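Local coordinates for protein actinorhodin polyketide putative beta-ketoacyl synthase 2 (Streptomyces coelicolor A3, PDB 1TQY) that probably acts as the chain length factor of the actinorhodin polyketide synthase, working with a ketosynthase partner in the biosynthesis of this antibiotic, at residues Thr110-Gly115 with Tyr145-Gly150; Ala86-Leu91 with Ile154-Arg159; Tyr233-Gly238 with Arg340-Gly345; Gly171-Leu176 with Phe402-Val407. All blocks are in the same frame, centred on the assembly; numbering follows the deposited sequence.

Interaction 1 (Thr110-Gly115 with Tyr145-Gly150); sequences TANACG and YAVNTG
T110 and T149 meet through their hydroxyls, T110 OG1 lying an unusually short 2.5 Å from T149 OG1, a hydrogen bond whose exact length is doubtful. This pair joins the end of strand 106-111 to the start of helix 147-156, within the N-terminal half of a thiolase fold. T149 OG1 also bonds the S163 carbonyl, on the neighbouring strand. A water bridges the two segments beside the threonines: it donates to Y145 O at 2.7 Å and lies 2.9 Å from T110 OG1.

N112 forms an Asx motif, its OD1 accepting from G115 N at 2.8 Å from above the amide plane, a bond that closes the turn after the strand. With CG anti to the backbone N (chi1 -154°), the same amide turns its ND2 toward Y145 O, a weak bond of 3.2 Å. N112 and N148 set their amide planes 14° apart, yet the two ND2 atoms that meet are both donors and form no bond; N148 OD1 is held by T80.

Farther out, the Y145 ring runs alongside the 113-115 backbone, its CE1 3.7 Å from A113 O. At its far end a second water accepts from Y145 OH and donates to C114 O, each at 2.6 Å.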
loop_
_atom_site.group_PDB
_atom_site.type_symbol
_atom_site.label_atom_id
_atom_site.label_comp_id
_atom_site.label_asym_id
_atom_site.label_seq_id
_atom_site.Cartn_x
_atom_site.Cartn_y
_atom_site.Cartn_z
ATOM N N THR B 110 1.411 -0.110 -8.105
ATOM C CA THR B 110 2.722 -0.616 -7.716
ATOM C C THR B 110 2.741 -1.155 -6.312
ATOM O O THR B 110 1.844 -0.878 -5.522
ATOM C CB THR B 110 3.797 0.491 -7.722
ATOM O OG1 THR B 110 3.427 1.501 -6.770
ATOM C CG2 THR B 110 3.958 1.093 -9.113
ATOM N N ALA B 111 3.768 -1.936 -6.004
ATOM C CA ALA B 111 3.933 -2.435 -4.645
ATOM C C ALA B 111 5.234 -1.777 -4.170
ATOM O O ALA B 111 6.120 -1.502 -4.977
ATOM C CB ALA B 111 4.066 -3.954 -4.639
ATOM N N ASN B 112 5.343 -1.497 -2.879
ATOM C CA ASN B 112 6.554 -0.881 -2.340
ATOM C C ASN B 112 6.777 -1.458 -0.946
ATOM O O ASN B 112 5.879 -1.439 -0.112
ATOM C CB ASN B 112 6.387 0.640 -2.250
ATOM C CG ASN B 112 7.708 1.370 -2.310
ATOM O OD1 ASN B 112 8.702 0.925 -1.725
ATOM N ND2 ASN B 112 7.729 2.505 -3.011
ATOM N N ALA B 113 7.965 -1.976 -0.682
ATOM C CA ALA B 113 8.223 -2.569 0.624
ATOM C C ALA B 113 8.978 -1.680 1.616
ATOM O O ALA B 113 8.596 -1.577 2.784
ATOM C CB ALA B 113 8.969 -3.883 0.436
ATOM N N CYS B 114 10.048 -1.042 1.145
ATOM C CA CYS B 114 10.899 -0.195 1.981
ATOM C C CYS B 114 10.684 1.287 1.757
ATOM O O CYS B 114 11.040 2.095 2.607
ATOM C CB CYS B 114 12.370 -0.489 1.694
ATOM S SG CYS B 114 12.774 -2.238 1.687
ATOM N N GLY B 115 10.119 1.638 0.606
ATOM C CA GLY B 115 9.915 3.039 0.290
ATOM C C GLY B 115 11.278 3.654 0.014
ATOM O O GLY B 115 12.259 2.928 -0.174
ATOM N N TYR B 145 5.378 5.157 0.948
ATOM C CA TYR B 145 5.185 3.990 0.095
ATOM C C TYR B 145 4.517 4.225 -1.249
ATOM O O TYR B 145 4.796 3.516 -2.205
ATOM C CB TYR B 145 4.468 2.913 0.907
ATOM C CG TYR B 145 5.238 2.641 2.185
ATOM C CD1 TYR B 145 6.435 1.915 2.166
ATOM C CD2 TYR B 145 4.869 3.260 3.381
ATOM C CE1 TYR B 145 7.250 1.831 3.300
ATOM C CE2 TYR B 145 5.679 3.184 4.520
ATOM C CZ TYR B 145 6.872 2.472 4.464
ATOM O OH TYR B 145 7.702 2.463 5.561
ATOM N N ALA B 146 3.658 5.235 -1.335
ATOM C CA ALA B 146 2.983 5.535 -2.590
ATOM C C ALA B 146 3.875 6.241 -3.614
ATOM O O ALA B 146 3.508 6.327 -4.782
ATOM C CB ALA B 146 1.761 6.398 -2.321
ATOM N N VAL B 147 5.045 6.714 -3.193
ATOM C CA VAL B 147 5.919 7.481 -4.080
ATOM C C VAL B 147 6.043 7.033 -5.533
ATOM O O VAL B 147 5.820 7.835 -6.442
ATOM C CB VAL B 147 7.362 7.672 -3.471
ATOM C CG1 VAL B 147 8.094 6.326 -3.334
ATOM C CG2 VAL B 147 8.159 8.629 -4.348
ATOM N N ASN B 148 6.355 5.766 -5.776
ATOM C CA ASN B 148 6.509 5.321 -7.155
ATOM C C ASN B 148 5.245 5.330 -8.006
ATOM O O ASN B 148 5.313 5.444 -9.232
ATOM C CB ASN B 148 7.178 3.957 -7.187
ATOM C CG ASN B 148 8.489 3.972 -6.456
ATOM O OD1 ASN B 148 9.221 4.968 -6.516
ATOM N ND2 ASN B 148 8.800 2.892 -5.752
ATOM N N THR B 149 4.085 5.221 -7.375
ATOM C CA THR B 149 2.856 5.264 -8.155
ATOM C C THR B 149 2.619 6.719 -8.572
ATOM O O THR B 149 2.385 7.011 -9.746
ATOM C CB THR B 149 1.651 4.730 -7.351
ATOM O OG1 THR B 149 1.761 3.306 -7.224
ATOM C CG2 THR B 149 0.350 5.056 -8.055
ATOM N N GLY B 150 2.719 7.625 -7.607
ATOM C CA GLY B 150 2.529 9.034 -7.890
ATOM C C GLY B 150 3.513 9.622 -8.890
ATOM O O GLY B 150 3.132 10.456 -9.711
HETATM O O HOH W 1 4.881 3.176 -4.925
HETATM O O HOH W 2 10.216 2.114 5.046
#

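Interaction 2 (Ala86-Leu91 with Ile154-Arg159); sequences AADWAL and IRHGMR
H156 and L91 carry most of this contact, the methyl CD1 of L91 lying over one face of the imidazole in a CH-pi interaction. It joins two helices of the thiolase fold's N-terminal half: helix 78-93 presents L91 and D88, while helix 147-156 brings the ring in from its C-terminal region, shortly before G157, which has a positive phi.

L91 CD1 stands 3.5 Å from the ring centroid and 16° off the normal, with H156 ND1 its nearest ring atom at 3.3 Å. The opposite face of the imidazole lies against CB of R155, so the ring is held between a methyl and a methylene. H156 CG sits anti to its own carbonyl carbon (chi1 -57°), which turns the ring toward helix 78-93.

D88 meets H156 differently. Its OD1 lies at the ring's edge, 4.0 Å from H156 CE1, and the carboxylate is nearly coplanar with the imidazole. The extended R155 passes by D88, with NH1 3.7 Å from D88 CB; no N-H of the guanidinium is directed at D88 OD1, and any attraction is probably one of charge alone, short of a salt bridge.

Farther in, L91 packs on V191 of strand 189-196 and V243 of strand 238-246, and M158 packs on M106 and V108. M158 extends toward L91 and meets it tip to tip, CE to CD1 at a tight 3.5 Å.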
loop_
_atom_site.group_PDB
_atom_site.type_symbol
_atom_site.label_atom_id
_atom_site.label_comp_id
_atom_site.label_asym_id
_atom_site.label_seq_id
_atom_site.Cartn_x
_atom_site.Cartn_y
_atom_site.Cartn_z
ATOM N N ALA B 86 12.392 1.963 -15.352
ATOM C CA ALA B 86 11.712 0.723 -15.691
ATOM C C ALA B 86 10.383 1.055 -16.360
ATOM O O ALA B 86 10.079 0.540 -17.435
ATOM C CB ALA B 86 11.472 -0.094 -14.425
ATOM N N ALA B 87 9.602 1.926 -15.726
ATOM C CA ALA B 87 8.302 2.305 -16.263
ATOM C C ALA B 87 8.398 2.865 -17.679
ATOM O O ALA B 87 7.639 2.466 -18.557
ATOM C CB ALA B 87 7.621 3.311 -15.337
ATOM N N ASP B 88 9.332 3.781 -17.905
ATOM C CA ASP B 88 9.478 4.371 -19.234
ATOM C C ASP B 88 9.776 3.301 -20.280
ATOM O O ASP B 88 9.130 3.255 -21.336
ATOM C CB ASP B 88 10.582 5.431 -19.231
ATOM C CG ASP B 88 10.763 6.085 -20.588
ATOM O OD1 ASP B 88 9.821 6.764 -21.059
ATOM O OD2 ASP B 88 11.849 5.919 -21.190
ATOM N N TRP B 89 10.748 2.438 -19.985
ATOM C CA TRP B 89 11.129 1.345 -20.891
ATOM C C TRP B 89 9.967 0.401 -21.195
ATOM O O TRP B 89 9.839 -0.102 -22.315
ATOM C CB TRP B 89 12.294 0.522 -20.301
ATOM C CG TRP B 89 13.615 1.227 -20.343
ATOM C CD1 TRP B 89 13.931 2.326 -21.091
ATOM C CD2 TRP B 89 14.810 0.872 -19.627
ATOM N NE1 TRP B 89 15.244 2.680 -20.883
ATOM C CE2 TRP B 89 15.808 1.807 -19.991
ATOM C CE3 TRP B 89 15.132 -0.141 -18.714
ATOM C CZ2 TRP B 89 17.111 1.757 -19.475
ATOM C CZ3 TRP B 89 16.431 -0.194 -18.196
ATOM C CH2 TRP B 89 17.404 0.753 -18.582
ATOM N N ALA B 90 9.123 0.162 -20.195
ATOM C CA ALA B 90 7.976 -0.725 -20.364
ATOM C C ALA B 90 6.950 -0.114 -21.327
ATOM O O ALA B 90 6.405 -0.809 -22.187
ATOM C CB ALA B 90 7.330 -1.002 -19.008
ATOM N N LEU B 91 6.696 1.186 -21.174
ATOM C CA LEU B 91 5.750 1.886 -22.035
ATOM C C LEU B 91 6.213 1.928 -23.488
ATOM O O LEU B 91 5.396 1.819 -24.407
ATOM C CB LEU B 91 5.502 3.310 -21.535
ATOM C CG LEU B 91 4.539 3.459 -20.346
ATOM C CD1 LEU B 91 4.524 4.909 -19.859
ATOM C CD2 LEU B 91 3.137 3.031 -20.783
ATOM N N ILE B 154 2.424 11.045 -12.619
ATOM C CA ILE B 154 2.731 12.407 -13.037
ATOM C C ILE B 154 3.593 12.473 -14.291
ATOM O O ILE B 154 3.349 13.287 -15.183
ATOM C CB ILE B 154 3.467 13.159 -11.910
ATOM C CG1 ILE B 154 2.545 13.295 -10.703
ATOM C CG2 ILE B 154 3.925 14.534 -12.391
ATOM C CD1 ILE B 154 3.214 13.900 -9.516
ATOM N N ARG B 155 4.602 11.616 -14.364
ATOM C CA ARG B 155 5.486 11.645 -15.507
ATOM C C ARG B 155 4.827 11.232 -16.815
ATOM O O ARG B 155 5.252 11.665 -17.883
ATOM C CB ARG B 155 6.711 10.762 -15.277
ATOM C CG ARG B 155 7.874 11.190 -16.145
ATOM C CD ARG B 155 8.867 10.082 -16.321
ATOM N NE ARG B 155 10.055 10.512 -17.045
ATOM C CZ ARG B 155 11.043 9.689 -17.377
ATOM N NH1 ARG B 155 10.971 8.406 -17.049
ATOM N NH2 ARG B 155 12.104 10.147 -18.029
ATOM N N HIS B 156 3.795 10.401 -16.754
ATOM C CA HIS B 156 3.167 9.972 -17.993
ATOM C C HIS B 156 1.755 10.502 -18.182
ATOM O O HIS B 156 1.090 10.187 -19.168
ATOM C CB HIS B 156 3.214 8.446 -18.070
ATOM C CG HIS B 156 4.605 7.902 -17.984
ATOM N ND1 HIS B 156 5.507 7.998 -19.022
ATOM C CD2 HIS B 156 5.282 7.347 -16.950
ATOM C CE1 HIS B 156 6.680 7.530 -18.632
ATOM N NE2 HIS B 156 6.571 7.129 -17.378
ATOM N N GLY B 157 1.312 11.333 -17.246
ATOM C CA GLY B 157 -0.017 11.906 -17.336
ATOM C C GLY B 157 -1.114 10.866 -17.253
ATOM O O GLY B 157 -2.114 10.931 -17.976
ATOM N N MET B 158 -0.928 9.896 -16.363
ATOM C CA MET B 158 -1.918 8.838 -16.176
ATOM C C MET B 158 -2.829 9.250 -15.027
ATOM O O MET B 158 -2.352 9.482 -13.925
ATOM C CB MET B 158 -1.206 7.515 -15.887
ATOM C CG MET B 158 -0.346 7.083 -17.050
ATOM S SD MET B 158 0.407 5.463 -16.875
ATOM C CE MET B 158 1.382 5.416 -18.416
ATOM N N ARG B 159 -4.131 9.348 -15.290
ATOM C CA ARG B 159 -5.075 9.798 -14.271
ATOM C C ARG B 159 -6.138 8.808 -13.823
ATOM O O ARG B 159 -6.972 9.136 -12.979
ATOM C CB ARG B 159 -5.757 11.081 -14.749
ATOM C CG ARG B 159 -4.763 12.177 -15.094
ATOM C CD ARG B 159 -5.390 13.554 -15.069
ATOM N NE ARG B 159 -4.343 14.568 -15.137
ATOM C CZ ARG B 159 -3.679 14.879 -16.244
ATOM N NH1 ARG B 159 -3.967 14.266 -17.385
ATOM N NH2 ARG B 159 -2.705 15.772 -16.196
#

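Interaction 3 (Tyr233-Gly238 with Arg340-Gly345); sequences YVPGEG and RLYSGG
P235 and R340 bring two loops together in a single beta bridge built from two backbone hydrogen bonds. R340 N donates to V234 O at 3.0 Å, whereas the return bond from G236 N to R340 O is weak at 3.1 Å.

Among the side-chain polar contacts, the hydroxyls of Y233 and Y342 are hydrogen-bonded at 2.8 Å (OH to OH). The Y342 hydroxyl lies in the plane of the Y233 ring, at its edge, and is also bonded to Q207.

The aromatic contact is made by methylenes of the arginine. R340 CD lies over the Y233 ring, 3.7 Å from its centroid, in a CH-pi contact. A bend at chi3 (71°) lifts the guanidinium away from the ring face, still above it, to a salt bridge with D305, too distant from Y233 for more than a faint cation-pi contribution.

The L341 methyls pack against backbone: because G236 has no side chain, L341 CD2 can come 3.4 Å from G236 C, while L341 CD1 rests 3.7 Å from G238 C.

In the thiolase fold this pairing lies deep inside the chain. Loop 233-238 leads into strand 238-246 and presents P235 to helix 201-208; loop 340-345 leads into helix 345-359, and R340 and Y342 lie beside Q169 and E168, just ahead of helix 171-185.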
loop_
_atom_site.group_PDB
_atom_site.type_symbol
_atom_site.label_atom_id
_atom_site.label_comp_id
_atom_site.label_asym_id
_atom_site.label_seq_id
_atom_site.Cartn_x
_atom_site.Cartn_y
_atom_site.Cartn_z
ATOM N N TYR B 233 18.675 -15.775 2.466
ATOM C CA TYR B 233 18.602 -15.181 1.145
ATOM C C TYR B 233 19.548 -13.994 1.064
ATOM O O TYR B 233 19.970 -13.452 2.089
ATOM C CB TYR B 233 17.162 -14.740 0.830
ATOM C CG TYR B 233 16.689 -13.500 1.562
ATOM C CD1 TYR B 233 16.892 -12.224 1.024
ATOM C CD2 TYR B 233 16.020 -13.605 2.787
ATOM C CE1 TYR B 233 16.434 -11.084 1.687
ATOM C CE2 TYR B 233 15.562 -12.474 3.458
ATOM C CZ TYR B 233 15.769 -11.214 2.903
ATOM O OH TYR B 233 15.297 -10.098 3.554
ATOM N N VAL B 234 19.906 -13.620 -0.160
ATOM C CA VAL B 234 20.763 -12.463 -0.384
ATOM C C VAL B 234 19.838 -11.333 -0.854
ATOM O O VAL B 234 19.055 -11.525 -1.777
ATOM C CB VAL B 234 21.830 -12.748 -1.483
ATOM C CG1 VAL B 234 22.561 -11.451 -1.837
ATOM C CG2 VAL B 234 22.857 -13.781 -0.964
ATOM N N PRO B 235 19.890 -10.158 -0.201
ATOM C CA PRO B 235 19.044 -9.013 -0.581
ATOM C C PRO B 235 19.505 -8.476 -1.939
ATOM O O PRO B 235 20.659 -8.662 -2.329
ATOM C CB PRO B 235 19.333 -7.980 0.505
ATOM C CG PRO B 235 19.901 -8.776 1.629
ATOM C CD PRO B 235 20.716 -9.833 0.971
ATOM N N GLY B 236 18.614 -7.796 -2.647
ATOM C CA GLY B 236 18.981 -7.211 -3.926
ATOM C C GLY B 236 18.203 -5.921 -4.103
ATOM O O GLY B 236 17.340 -5.620 -3.283
ATOM N N GLU B 237 18.506 -5.145 -5.139
ATOM C CA GLU B 237 17.771 -3.905 -5.400
ATOM C C GLU B 237 17.318 -3.994 -6.841
ATOM O O GLU B 237 17.996 -4.602 -7.669
ATOM C CB GLU B 237 18.663 -2.667 -5.209
ATOM C CG GLU B 237 19.681 -2.452 -6.320
ATOM C CD GLU B 237 20.552 -1.202 -6.118
ATOM O OE1 GLU B 237 20.139 -0.276 -5.379
ATOM O OE2 GLU B 237 21.646 -1.141 -6.722
ATOM N N GLY B 238 16.169 -3.407 -7.148
ATOM C CA GLY B 238 15.686 -3.454 -8.511
ATOM C C GLY B 238 14.297 -4.036 -8.609
ATOM O O GLY B 238 13.560 -4.104 -7.624
ATOM N N ARG B 340 16.732 -11.382 -3.613
ATOM C CA ARG B 340 15.315 -11.084 -3.410
ATOM C C ARG B 340 15.121 -9.572 -3.507
ATOM O O ARG B 340 15.723 -8.810 -2.744
ATOM C CB ARG B 340 14.848 -11.592 -2.038
ATOM C CG ARG B 340 14.862 -13.125 -1.886
ATOM C CD ARG B 340 14.194 -13.602 -0.585
ATOM N NE ARG B 340 12.738 -13.438 -0.552
ATOM C CZ ARG B 340 11.867 -14.248 -1.149
ATOM N NH1 ARG B 340 12.294 -15.293 -1.844
ATOM N NH2 ARG B 340 10.566 -14.025 -1.032
ATOM N N LEU B 341 14.270 -9.146 -4.434
ATOM C CA LEU B 341 14.041 -7.727 -4.653
ATOM C C LEU B 341 12.763 -7.207 -4.003
ATOM O O LEU B 341 12.259 -6.141 -4.355
ATOM C CB LEU B 341 14.034 -7.432 -6.160
ATOM C CG LEU B 341 15.139 -8.111 -6.990
ATOM C CD1 LEU B 341 14.941 -7.701 -8.436
ATOM C CD2 LEU B 341 16.559 -7.708 -6.505
ATOM N N TYR B 342 12.231 -7.970 -3.055
ATOM C CA TYR B 342 11.045 -7.552 -2.322
ATOM C C TYR B 342 9.867 -7.226 -3.237
ATOM O O TYR B 342 9.336 -8.118 -3.898
ATOM C CB TYR B 342 11.407 -6.349 -1.437
ATOM C CG TYR B 342 12.512 -6.657 -0.441
ATOM C CD1 TYR B 342 12.286 -7.511 0.639
ATOM C CD2 TYR B 342 13.803 -6.146 -0.610
ATOM C CE1 TYR B 342 13.311 -7.855 1.522
ATOM C CE2 TYR B 342 14.837 -6.486 0.270
ATOM C CZ TYR B 342 14.581 -7.343 1.330
ATOM O OH TYR B 342 15.609 -7.705 2.181
ATOM N N SER B 343 9.460 -5.961 -3.290
ATOM C CA SER B 343 8.339 -5.611 -4.138
ATOM C C SER B 343 8.718 -5.775 -5.603
ATOM O O SER B 343 7.854 -5.781 -6.478
ATOM C CB SER B 343 7.850 -4.181 -3.850
ATOM O OG SER B 343 8.644 -3.207 -4.513
ATOM N N GLY B 344 10.013 -5.934 -5.873
ATOM C CA GLY B 344 10.455 -6.121 -7.248
ATOM C C GLY B 344 10.516 -7.585 -7.665
ATOM O O GLY B 344 10.466 -7.908 -8.849
ATOM N N GLY B 345 10.582 -8.481 -6.681
ATOM C CA GLY B 345 10.696 -9.906 -6.964
ATOM C C GLY B 345 9.582 -10.583 -7.739
ATOM O O GLY B 345 9.847 -11.339 -8.676
#

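Interaction 4 (Gly171-Leu176 with Phe402-Val407); sequences GGLDAL and FNSAAV
S404 is the centre of this helix-on-strand contact, its hydroxyl wedged between L173 and D174. S404 OG donates to D174 OD2 at 3.0 Å, reaching the carboxylate from above its plane, 43° out of it. The same OG sits 3.0 Å from L173 CB, a close fit. The serine's chi1 of -173° directs its hydroxyl toward the helix.

L173 covers the serine on one side: CD2 comes to S404 O at 3.4 Å, and CG faces A406 CB at 4.2 Å. D174 has further partners. S267, on the adjoining strand 260-269, hydrogen-bonds to the same OD2, so two serines grip one carboxylate oxygen. A water 2.6 Å from D174 OD1 and 2.9 Å from N403 O spans helix and strand, though not all of its possible bonds can be made at once.

What positions these groups lies on both flanks. Strand 402-410 runs antiparallel between strands 260-269 and 391-398; N403 turns to the other face, bonded to D270 and T268, where A405 packs on helix 281-292. L173 extends onto V394, A396 and V350.

The axes of segments 171-176 and 402-407 pass 7.8 Å apart at 49°. Helix, sheet and outer helix thus follow one another, as in the layered alpha-beta-alpha-beta-alpha thiolase fold, whose buried central layer includes helix 171-185. In catalytic ketosynthases the equivalent helix follows the active-site cysteine, a position that chain length factors fill with glutamine.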
loop_
_atom_site.group_PDB
_atom_site.type_symbol
_atom_site.label_atom_id
_atom_site.label_comp_id
_atom_site.label_asym_id
_atom_site.label_seq_id
_atom_site.Cartn_x
_atom_site.Cartn_y
_atom_site.Cartn_z
ATOM N N GLY B 171 3.927 -8.432 -2.193
ATOM C CA GLY B 171 3.297 -7.251 -2.755
ATOM C C GLY B 171 3.342 -7.089 -4.261
ATOM O O GLY B 171 2.333 -6.736 -4.869
ATOM N N GLY B 172 4.510 -7.329 -4.848
ATOM C CA GLY B 172 4.682 -7.206 -6.282
ATOM C C GLY B 172 3.684 -8.006 -7.088
ATOM O O GLY B 172 3.158 -7.510 -8.087
ATOM N N LEU B 173 3.418 -9.241 -6.668
ATOM C CA LEU B 173 2.459 -10.088 -7.373
ATOM C C LEU B 173 1.062 -9.558 -7.100
ATOM O O LEU B 173 0.239 -9.479 -8.003
ATOM C CB LEU B 173 2.584 -11.546 -6.901
ATOM C CG LEU B 173 2.904 -12.578 -7.986
ATOM C CD1 LEU B 173 4.136 -12.129 -8.737
ATOM C CD2 LEU B 173 3.121 -13.971 -7.372
ATOM N N ASP B 174 0.806 -9.180 -5.850
ATOM C CA ASP B 174 -0.487 -8.632 -5.474
ATOM C C ASP B 174 -0.805 -7.384 -6.295
ATOM O O ASP B 174 -1.953 -7.175 -6.681
ATOM C CB ASP B 174 -0.508 -8.296 -3.983
ATOM C CG ASP B 174 -0.576 -9.537 -3.101
ATOM O OD1 ASP B 174 -0.353 -9.410 -1.872
ATOM O OD2 ASP B 174 -0.862 -10.637 -3.626
ATOM N N ALA B 175 0.214 -6.563 -6.557
ATOM C CA ALA B 175 0.032 -5.335 -7.331
ATOM C C ALA B 175 -0.467 -5.691 -8.732
ATOM O O ALA B 175 -1.408 -5.082 -9.245
ATOM C CB ALA B 175 1.357 -4.559 -7.415
ATOM N N LEU B 176 0.185 -6.679 -9.336
ATOM C CA LEU B 176 -0.152 -7.161 -10.669
ATOM C C LEU B 176 -1.579 -7.693 -10.700
ATOM O O LEU B 176 -2.324 -7.470 -11.656
ATOM C CB LEU B 176 0.826 -8.256 -11.085
ATOM C CG LEU B 176 1.966 -7.880 -12.030
ATOM C CD1 LEU B 176 2.351 -6.419 -11.871
ATOM C CD2 LEU B 176 3.156 -8.793 -11.758
ATOM N N PHE B 402 2.231 -13.755 4.094
ATOM C CA PHE B 402 1.587 -13.372 2.838
ATOM C C PHE B 402 1.903 -14.335 1.693
ATOM O O PHE B 402 3.068 -14.637 1.425
ATOM C CB PHE B 402 2.013 -11.956 2.426
ATOM C CG PHE B 402 1.660 -10.889 3.424
ATOM C CD1 PHE B 402 2.528 -10.566 4.461
ATOM C CD2 PHE B 402 0.491 -10.149 3.276
ATOM C CE1 PHE B 402 2.236 -9.511 5.337
ATOM C CE2 PHE B 402 0.188 -9.093 4.143
ATOM C CZ PHE B 402 1.063 -8.773 5.171
ATOM N N ASN B 403 0.853 -14.807 1.028
ATOM C CA ASN B 403 0.976 -15.726 -0.096
ATOM C C ASN B 403 0.386 -15.118 -1.345
ATOM O O ASN B 403 -0.654 -14.467 -1.289
ATOM C CB ASN B 403 0.236 -17.030 0.188
ATOM C CG ASN B 403 0.801 -17.760 1.360
ATOM O OD1 ASN B 403 1.972 -18.111 1.370
ATOM N ND2 ASN B 403 -0.022 -17.981 2.369
ATOM N N SER B 404 1.040 -15.350 -2.474
ATOM C CA SER B 404 0.552 -14.810 -3.722
ATOM C C SER B 404 0.915 -15.728 -4.877
ATOM O O SER B 404 2.056 -16.183 -5.001
ATOM C CB SER B 404 1.144 -13.416 -3.933
ATOM O OG SER B 404 0.570 -12.791 -5.052
ATOM N N ALA B 405 -0.072 -16.004 -5.719
ATOM C CA ALA B 405 0.129 -16.872 -6.863
ATOM C C ALA B 405 -0.447 -16.233 -8.120
ATOM O O ALA B 405 -1.462 -15.539 -8.067
ATOM C CB ALA B 405 -0.522 -18.219 -6.611
ATOM N N ALA B 406 0.204 -16.478 -9.251
ATOM C CA ALA B 406 -0.231 -15.909 -10.513
ATOM C C ALA B 406 -0.002 -16.899 -11.639
ATOM O O ALA B 406 1.076 -17.482 -11.759
ATOM C CB ALA B 406 0.532 -14.629 -10.791
ATOM N N VAL B 407 -1.018 -17.096 -12.465
ATOM C CA VAL B 407 -0.880 -18.020 -13.583
ATOM C C VAL B 407 -0.829 -17.237 -14.889
ATOM O O VAL B 407 -1.659 -16.367 -15.135
ATOM C CB VAL B 407 -2.027 -19.066 -13.578
ATOM C CG1 VAL B 407 -3.295 -18.431 -13.084
ATOM C CG2 VAL B 407 -2.212 -19.651 -14.975
HETATM O O HOH W 3 -0.480 -11.664 -0.522
#

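In the fold
Interaction 1 is the hub. Helix 147-156 carries it into interaction 2, whose centre lies about 14 Å away and whose chain loop encloses it. A111 touches both remaining contacts: its O is bonded to S343 OG of interaction 3 at 3.1 Å, and its CB meets G171 C of interaction 4 at 3.2 Å. D196 strengthens the first junction by binding A113 N, C114 N and S343 OG. Interactions 3 and 4 lie about 15 Å apart between centres; Q169, which touches R340 and precedes helix 171-185, probably corresponds to the ketosynthase active-site cysteine. The E237 side chain lies about 7 Å from the sodium ion bound at P21 and Q58, whereas interaction 2 is more peripheral.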